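Local coordinates for putative nisin-resistance protein (Streptococcus agalactiae 515, PDB 4Y68) that probably confers resistance to the lantibiotic nisin as a lipoprotein peptidase of family S41 that recognises and cleaves it, at residues I220-T226 with S245-A251; L235-L240 with D277-Y283; N242-F246 with E300-W304. All blocks are in the same frame, centred on the assembly; numbering follows the deposited sequence.

Contact 1 of 3, residues I220-T226 with S245-A251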
# COMPACT_ATOMS: atom_id res chain seq x y z
N ILE A 220 -6.81 7.82 -14.58
CA ILE A 220 -6.26 6.73 -13.79
C ILE A 220 -7.02 5.44 -14.01
O ILE A 220 -8.24 5.41 -13.88
CB ILE A 220 -6.29 7.05 -12.28
CG1 ILE A 220 -5.53 8.33 -11.97
CG2 ILE A 220 -5.65 5.93 -11.50
CD1 ILE A 220 -5.53 8.66 -10.53
N ILE A 221 -6.31 4.36 -14.30
CA ILE A 221 -6.98 3.08 -14.54
C ILE A 221 -6.73 2.10 -13.39
O ILE A 221 -5.60 1.99 -12.90
CB ILE A 221 -6.51 2.45 -15.88
CG1 ILE A 221 -6.79 3.40 -17.04
CG2 ILE A 221 -7.16 1.08 -16.11
CD1 ILE A 221 -6.28 2.90 -18.40
N THR A 222 -7.79 1.43 -12.96
CA THR A 222 -7.70 0.43 -11.91
C THR A 222 -8.43 -0.82 -12.37
O THR A 222 -9.33 -0.75 -13.21
CB THR A 222 -8.32 0.94 -10.59
OG1 THR A 222 -9.73 1.14 -10.76
CG2 THR A 222 -7.68 2.26 -10.15
N ASN A 223 -8.08 -1.98 -11.82
CA ASN A 223 -8.90 -3.17 -12.05
C ASN A 223 -9.08 -3.90 -10.72
O ASN A 223 -8.66 -3.38 -9.70
CB ASN A 223 -8.30 -4.08 -13.14
CG ASN A 223 -6.98 -4.73 -12.75
OD1 ASN A 223 -6.41 -4.42 -11.72
ND2 ASN A 223 -6.50 -5.64 -13.61
N HIS A 224 -9.71 -5.08 -10.73
CA HIS A 224 -10.05 -5.78 -9.50
C HIS A 224 -8.82 -6.17 -8.66
O HIS A 224 -8.93 -6.39 -7.46
CB HIS A 224 -10.86 -7.05 -9.81
CG HIS A 224 -12.30 -6.78 -10.12
ND1 HIS A 224 -13.07 -5.89 -9.39
CD2 HIS A 224 -13.12 -7.29 -11.08
CE1 HIS A 224 -14.29 -5.86 -9.89
NE2 HIS A 224 -14.35 -6.70 -10.91
N LYS A 225 -7.65 -6.24 -9.29
CA LYS A 225 -6.44 -6.65 -8.57
C LYS A 225 -5.73 -5.46 -7.91
O LYS A 225 -4.93 -5.64 -7.00
CB LYS A 225 -5.48 -7.37 -9.51
CG LYS A 225 -5.92 -8.77 -9.94
CD LYS A 225 -4.70 -9.61 -10.36
CE LYS A 225 -5.08 -10.87 -11.15
NZ LYS A 225 -6.21 -11.63 -10.53
N THR A 226 -6.03 -4.25 -8.37
CA THR A 226 -5.43 -3.04 -7.77
C THR A 226 -5.64 -3.02 -6.27
O THR A 226 -6.77 -2.92 -5.82
CB THR A 226 -6.04 -1.77 -8.38
OG1 THR A 226 -5.82 -1.79 -9.80
CG2 THR A 226 -5.40 -0.50 -7.76
N SER A 245 -11.10 8.69 -13.11
CA SER A 245 -10.67 7.30 -13.10
C SER A 245 -11.62 6.39 -13.87
O SER A 245 -12.82 6.65 -13.88
CB SER A 245 -10.54 6.80 -11.66
OG SER A 245 -11.82 6.77 -11.05
N PHE A 246 -11.06 5.32 -14.46
CA PHE A 246 -11.77 4.38 -15.34
C PHE A 246 -11.42 2.96 -15.00
O PHE A 246 -10.31 2.67 -14.58
CB PHE A 246 -11.41 4.62 -16.82
CG PHE A 246 -11.61 6.03 -17.29
CD1 PHE A 246 -10.70 7.02 -16.98
CD2 PHE A 246 -12.71 6.36 -18.07
CE1 PHE A 246 -10.89 8.33 -17.43
CE2 PHE A 246 -12.90 7.67 -18.51
CZ PHE A 246 -11.99 8.64 -18.18
N GLY A 247 -12.35 2.04 -15.24
CA GLY A 247 -12.03 0.63 -15.08
C GLY A 247 -12.98 -0.10 -14.15
O GLY A 247 -14.19 0.05 -14.26
N GLN A 248 -12.45 -0.89 -13.24
CA GLN A 248 -13.32 -1.59 -12.30
C GLN A 248 -12.95 -1.28 -10.87
O GLN A 248 -11.87 -0.75 -10.60
CB GLN A 248 -13.27 -3.09 -12.54
CG GLN A 248 -13.77 -3.44 -13.92
CD GLN A 248 -12.95 -4.52 -14.56
OE1 GLN A 248 -12.93 -5.66 -14.08
NE2 GLN A 248 -12.23 -4.16 -15.63
N ALA A 249 -13.86 -1.61 -9.96
CA ALA A 249 -13.63 -1.50 -8.53
C ALA A 249 -12.33 -2.18 -8.14
O ALA A 249 -11.96 -3.22 -8.68
CB ALA A 249 -14.80 -2.10 -7.76
N THR A 250 -11.62 -1.60 -7.18
CA THR A 250 -10.37 -2.18 -6.72
C THR A 250 -10.56 -3.35 -5.74
O THR A 250 -11.69 -3.73 -5.43
CB THR A 250 -9.53 -1.10 -6.07
OG1 THR A 250 -10.24 -0.57 -4.96
CG2 THR A 250 -9.32 0.03 -7.07
N ALA A 251 -9.47 -3.92 -5.24
CA ALA A 251 -9.56 -5.20 -4.52
C ALA A 251 -10.20 -5.05 -3.16
O ALA A 251 -10.72 -6.01 -2.62
CB ALA A 251 -8.17 -5.83 -4.39
O HOH W 1 -13.38 -5.62 -6.23
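I220 lies beside S245 in a parallel strand pair, and its carbonyl O accepts F246 N at 2.9 Å. I221 pairs with F246 on the other face of the sheet; F246 O receives T222 N at 3.2 Å and is also approached by the CA of I221. T222 is held by side chain and backbone alike. Its hydroxyl, set between the backbone N and carbonyl carbon (chi1 65°), donates from OG1 to Q248 O at 2.9 Å, while T222 O takes Q248 N at 3.1 Å from above its carbonyl plane. G247, opposite T222, has a backbone shape suited to glycine. Beyond the strand, N223 OD1 forms an Asx turn with K225 N and also accepts N159 N. The H224 imidazole crosses Q248 at about a right angle, with Q248 CB over one ring face; H224 ND1 makes a weak bond to A249 O at 3.0 Å. At T226, the carbonyl O accepts A251 N at 2.9 Å, and OG1 is bonded to L157 O. The two segments belong to a beta-alpha-beta unit whose connection includes helix 229-235. F234 of that helix touches T222 and S245, whereas I221 faces helix 297-308. Within the sheet, backbone bonds join I221 to L155 of strand 152-156 and to L157 just after it, and S245 and G247 to Q292 on strand 292-293.

Contact 2 of 3, residues L235-L240 with D277-Y283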
# COMPACT_ATOMS: atom_id res chain seq x y z
N LEU A 235 -6.21 6.69 -3.81
CA LEU A 235 -6.93 7.66 -2.98
C LEU A 235 -6.26 9.03 -2.96
O LEU A 235 -6.92 10.04 -2.85
CB LEU A 235 -7.07 7.14 -1.54
CG LEU A 235 -8.05 5.98 -1.45
CD1 LEU A 235 -8.27 5.55 0.01
CD2 LEU A 235 -9.35 6.40 -2.11
N SER A 236 -4.93 9.05 -3.08
CA SER A 236 -4.19 10.30 -3.01
C SER A 236 -4.50 11.26 -4.16
O SER A 236 -4.17 12.43 -4.08
CB SER A 236 -2.69 10.03 -2.99
OG SER A 236 -2.35 9.15 -1.95
N PHE A 237 -5.11 10.75 -5.23
CA PHE A 237 -5.55 11.57 -6.37
C PHE A 237 -7.03 11.95 -6.30
O PHE A 237 -7.50 12.76 -7.10
CB PHE A 237 -5.31 10.86 -7.70
CG PHE A 237 -3.85 10.71 -8.06
CD1 PHE A 237 -3.22 11.65 -8.87
CD2 PHE A 237 -3.10 9.64 -7.60
CE1 PHE A 237 -1.88 11.53 -9.22
CE2 PHE A 237 -1.76 9.51 -7.92
CZ PHE A 237 -1.15 10.46 -8.75
N LYS A 238 -7.77 11.37 -5.35
CA LYS A 238 -9.22 11.57 -5.31
C LYS A 238 -9.60 12.99 -4.97
O LYS A 238 -9.02 13.60 -4.07
CB LYS A 238 -9.87 10.61 -4.31
CG LYS A 238 -10.37 9.34 -4.96
CD LYS A 238 -11.86 9.37 -5.16
CE LYS A 238 -12.53 9.71 -3.84
NZ LYS A 238 -14.01 9.76 -3.92
N GLY A 239 -10.58 13.51 -5.68
CA GLY A 239 -10.97 14.89 -5.55
C GLY A 239 -10.13 15.90 -6.33
O GLY A 239 -10.49 17.07 -6.40
N LEU A 240 -9.01 15.48 -6.91
CA LEU A 240 -8.27 16.42 -7.76
C LEU A 240 -9.11 16.73 -8.99
O LEU A 240 -9.61 15.80 -9.66
CB LEU A 240 -6.91 15.86 -8.17
CG LEU A 240 -5.89 15.63 -7.05
CD1 LEU A 240 -4.53 15.30 -7.64
CD2 LEU A 240 -5.81 16.83 -6.12
N ASP A 277 -10.53 9.52 2.46
CA ASP A 277 -9.88 10.36 1.47
C ASP A 277 -10.11 11.84 1.79
O ASP A 277 -10.76 12.17 2.80
CB ASP A 277 -10.36 9.99 0.05
CG ASP A 277 -11.86 10.19 -0.15
OD1 ASP A 277 -12.46 11.08 0.48
OD2 ASP A 277 -12.44 9.45 -0.97
N ARG A 278 -9.54 12.73 0.97
CA ARG A 278 -9.64 14.19 1.17
C ARG A 278 -11.10 14.66 1.21
O ARG A 278 -11.42 15.66 1.85
CB ARG A 278 -8.89 14.96 0.06
CG ARG A 278 -7.43 15.25 0.39
CD ARG A 278 -6.73 16.11 -0.71
NE ARG A 278 -6.88 15.44 -1.98
CZ ARG A 278 -5.95 14.70 -2.56
NH1 ARG A 278 -4.73 14.59 -2.04
NH2 ARG A 278 -6.24 14.08 -3.71
N GLN A 279 -11.98 13.93 0.53
CA GLN A 279 -13.36 14.33 0.34
C GLN A 279 -14.23 13.90 1.51
O GLN A 279 -15.38 14.31 1.63
CB GLN A 279 -13.91 13.76 -0.98
CG GLN A 279 -13.10 14.18 -2.19
CD GLN A 279 -13.71 13.72 -3.50
OE1 GLN A 279 -13.65 12.53 -3.84
NE2 GLN A 279 -14.30 14.65 -4.24
N GLY A 280 -13.65 13.10 2.39
CA GLY A 280 -14.33 12.66 3.59
C GLY A 280 -14.92 11.26 3.51
O GLY A 280 -15.51 10.80 4.48
N TYR A 281 -14.78 10.59 2.37
CA TYR A 281 -15.32 9.24 2.21
C TYR A 281 -14.54 8.21 3.03
O TYR A 281 -13.32 8.24 3.04
CB TYR A 281 -15.31 8.81 0.75
CG TYR A 281 -16.28 9.56 -0.11
CD1 TYR A 281 -17.61 9.18 -0.18
CD2 TYR A 281 -15.86 10.65 -0.87
CE1 TYR A 281 -18.51 9.87 -0.98
CE2 TYR A 281 -16.75 11.35 -1.67
CZ TYR A 281 -18.07 10.95 -1.72
OH TYR A 281 -18.95 11.64 -2.52
N LYS A 282 -15.24 7.30 3.69
CA LYS A 282 -14.56 6.31 4.54
C LYS A 282 -14.35 4.97 3.84
O LYS A 282 -15.18 4.53 3.05
CB LYS A 282 -15.34 6.10 5.83
CG LYS A 282 -15.43 7.36 6.68
CD LYS A 282 -16.13 7.07 8.02
CE LYS A 282 -16.55 8.36 8.73
NZ LYS A 282 -17.01 8.14 10.15
N TYR A 283 -13.23 4.33 4.14
CA TYR A 283 -12.90 3.03 3.56
C TYR A 283 -12.45 2.12 4.67
O TYR A 283 -11.72 2.54 5.57
CB TYR A 283 -11.81 3.14 2.46
CG TYR A 283 -12.15 4.14 1.36
CD1 TYR A 283 -12.70 3.73 0.16
CD2 TYR A 283 -11.97 5.49 1.56
CE1 TYR A 283 -13.04 4.63 -0.81
CE2 TYR A 283 -12.28 6.40 0.60
CZ TYR A 283 -12.82 5.97 -0.59
OH TYR A 283 -13.12 6.89 -1.55
O HOH W 2 -7.57 11.73 -0.71
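The guanidinium of R278 gathers two main-chain carbonyls of the loop 235-240 along its edge. R278 NH2 donates to S236 O at 2.7 Å and to K238 O at 2.8 Å, meeting each acceptor from above its carbonyl plane; R278 NH1 adds a weak bond to S236 O and has a further partner in T180 O. L240 brings its CD2 methyl over one face of the guanidinium, 3.7 Å from R278 NH2. A second polar link runs from K238, whose chain bends at chi2 and chi3 and delivers NZ to Q279 OE1 at 2.8 Å, nearly end-on to the amide carbonyl. A salt bridge between K238 NZ and D277 OD2 is modelled here too, but the position of that oxygen is doubtful. Next to these charges, the apolar part is made by L235, whose two methyls lie over one face of the Y283 ring, CD2 coming within 3.8 Å of CZ. G239 offers its CA to the Q279 amide, 3.6 Å from NE2.

Around this first shell, turns fix the backbones. D277 OD1 accepts Y281 N at 3.0 Å and, weakly, Q279 N, tying the side chain of D277 into the type I turn D277-G280. Overlapping turns L235-K238 and F237-L240 present the carbonyls, and a water at 2.8 Å from L235 O also accepts R278 N. S236 OG is bonded back to M232 O. D277 N to Y281 O helps close the beta hairpin of strands 267-276 and 282-283, so the arrangement is a hairpin turn docked on the loop that leaves helix 229-235, with R278 bonded to the carbonyls of S236 and K238.

Contact 3 of 3, residues N242-F246 with E300-W304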
# COMPACT_ATOMS: atom_id res chain seq x y z
N ASN A 242 -8.48 17.82 -11.96
CA ASN A 242 -7.96 17.46 -13.27
C ASN A 242 -7.94 15.94 -13.51
O ASN A 242 -7.53 15.47 -14.58
CB ASN A 242 -6.55 18.02 -13.44
CG ASN A 242 -5.59 17.58 -12.33
OD1 ASN A 242 -5.88 17.73 -11.14
ND2 ASN A 242 -4.44 17.06 -12.72
N VAL A 243 -8.38 15.19 -12.50
CA VAL A 243 -8.23 13.74 -12.49
C VAL A 243 -9.56 13.05 -12.66
O VAL A 243 -10.57 13.54 -12.17
CB VAL A 243 -7.57 13.24 -11.19
CG1 VAL A 243 -7.54 11.71 -11.16
CG2 VAL A 243 -6.17 13.83 -11.03
N LYS A 244 -9.57 11.93 -13.37
CA LYS A 244 -10.76 11.08 -13.50
C LYS A 244 -10.33 9.61 -13.65
O LYS A 244 -9.31 9.32 -14.26
CB LYS A 244 -11.61 11.52 -14.71
CG LYS A 244 -12.92 10.75 -14.84
CD LYS A 244 -13.77 11.23 -16.02
CE LYS A 244 -15.12 10.53 -16.06
NZ LYS A 244 -15.88 10.92 -17.26
N SER A 245 -11.10 8.69 -13.11
CA SER A 245 -10.67 7.30 -13.10
C SER A 245 -11.62 6.39 -13.87
O SER A 245 -12.82 6.65 -13.88
CB SER A 245 -10.54 6.80 -11.66
OG SER A 245 -11.82 6.77 -11.05
N PHE A 246 -11.06 5.32 -14.46
CA PHE A 246 -11.77 4.38 -15.34
C PHE A 246 -11.42 2.96 -15.00
O PHE A 246 -10.31 2.67 -14.58
CB PHE A 246 -11.41 4.62 -16.82
CG PHE A 246 -11.61 6.03 -17.29
CD1 PHE A 246 -10.70 7.02 -16.98
CD2 PHE A 246 -12.71 6.36 -18.07
CE1 PHE A 246 -10.89 8.33 -17.43
CE2 PHE A 246 -12.90 7.67 -18.51
CZ PHE A 246 -11.99 8.64 -18.18
N GLU A 300 -11.75 4.39 -23.27
CA GLU A 300 -12.56 5.48 -22.75
C GLU A 300 -11.67 6.56 -22.15
O GLU A 300 -12.00 7.74 -22.25
CB GLU A 300 -13.57 4.93 -21.75
CG GLU A 300 -14.47 3.84 -22.38
CD GLU A 300 -15.76 3.58 -21.61
OE1 GLU A 300 -16.12 4.43 -20.74
OE2 GLU A 300 -16.42 2.53 -21.88
N SER A 301 -10.55 6.15 -21.56
CA SER A 301 -9.52 7.06 -21.05
C SER A 301 -8.98 8.06 -22.07
O SER A 301 -8.84 9.25 -21.79
CB SER A 301 -8.31 6.27 -20.54
OG SER A 301 -8.38 6.07 -19.16
N GLN A 302 -8.60 7.55 -23.24
CA GLN A 302 -8.03 8.40 -24.27
C GLN A 302 -9.07 9.40 -24.76
O GLN A 302 -8.78 10.58 -24.89
CB GLN A 302 -7.52 7.57 -25.45
CG GLN A 302 -6.33 6.73 -25.14
CD GLN A 302 -6.02 5.77 -26.27
OE1 GLN A 302 -5.29 6.09 -27.21
NE2 GLN A 302 -6.61 4.58 -26.21
N SER A 303 -10.28 8.92 -25.01
CA SER A 303 -11.33 9.79 -25.50
C SER A 303 -11.58 10.90 -24.49
O SER A 303 -11.66 12.07 -24.86
CB SER A 303 -12.61 9.03 -25.78
OG SER A 303 -13.28 8.74 -24.58
N TRP A 304 -11.68 10.54 -23.21
CA TRP A 304 -11.87 11.55 -22.17
C TRP A 304 -10.73 12.54 -22.22
O TRP A 304 -10.95 13.75 -22.19
CB TRP A 304 -11.98 10.93 -20.78
CG TRP A 304 -12.11 11.97 -19.72
CD1 TRP A 304 -13.21 12.74 -19.46
CD2 TRP A 304 -11.09 12.40 -18.80
NE1 TRP A 304 -12.94 13.60 -18.42
CE2 TRP A 304 -11.65 13.42 -18.00
CE3 TRP A 304 -9.76 12.01 -18.57
CZ2 TRP A 304 -10.94 14.06 -16.98
CZ3 TRP A 304 -9.05 12.65 -17.55
CH2 TRP A 304 -9.64 13.67 -16.78
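The indole of W304 has K244 over one face and N242 O at its edge: K244 CD stands 3.6 Å from the centroid of the five-membered ring, close to the ring normal, K244 CB lies 3.5 Å from CZ2 over the six-membered part, and N242 O is 3.5 Å from CH2 in the ring plane. The phenyl ring of F246 receives the CA of S301 over the centre of one face, 4.0 Å from its centroid. This is helix-on-sheet packing of an alpha/beta fold: helix 297-308 packs along strand 243-247, the axes of segments 300-304 and 243-246 running roughly antiparallel (157°), 9.3 Å apart. K244 spans the indole because its CG is anti to the backbone N (chi1 -175°) and the rest of its chain is extended. Between the two aromatic groups, F246 CZ meets W304 CB at 3.5 Å, and the ring planes are inclined at 56°, an oblique pairing. S301 OG lies over that same phenyl face, out at the rim, 3.3 Å from F246 CD1, in a buried spot that A219 and I154 of the neighbouring strands also line. The aliphatic start of E300 touches the same phenyl group, while its carboxylate turns to T294 OG1 and Q292 NE2. On the helix itself, E300 O accepts both W304 N and S303 OG from the same face of its carbonyl plane, S303 OG being 2.8 Å away.

Overall arrangement
Contacts 1 and 3 share S245 and F246 and use the same strand, 243-247: contact 1 pairs it within the parallel sheet, contact 3 places helix 297-308 on one face. Their centres are about 13 Å apart, and I221 CG1 meets S301 OG at 3.8 Å. Contact 2 lies on the other side of the strand, about 15 Å from contact 1 and 17 Å from contact 3 between centres; I220 CD1 touches F237 CB at 3.6 Å. Contacts 1 and 2 flank helix 229-235, contact 1 reaching its start and contact 2 its end. By analogy with other S41 peptidases, the nucleophilic serine is probably near the start of this helix, beside contact 1.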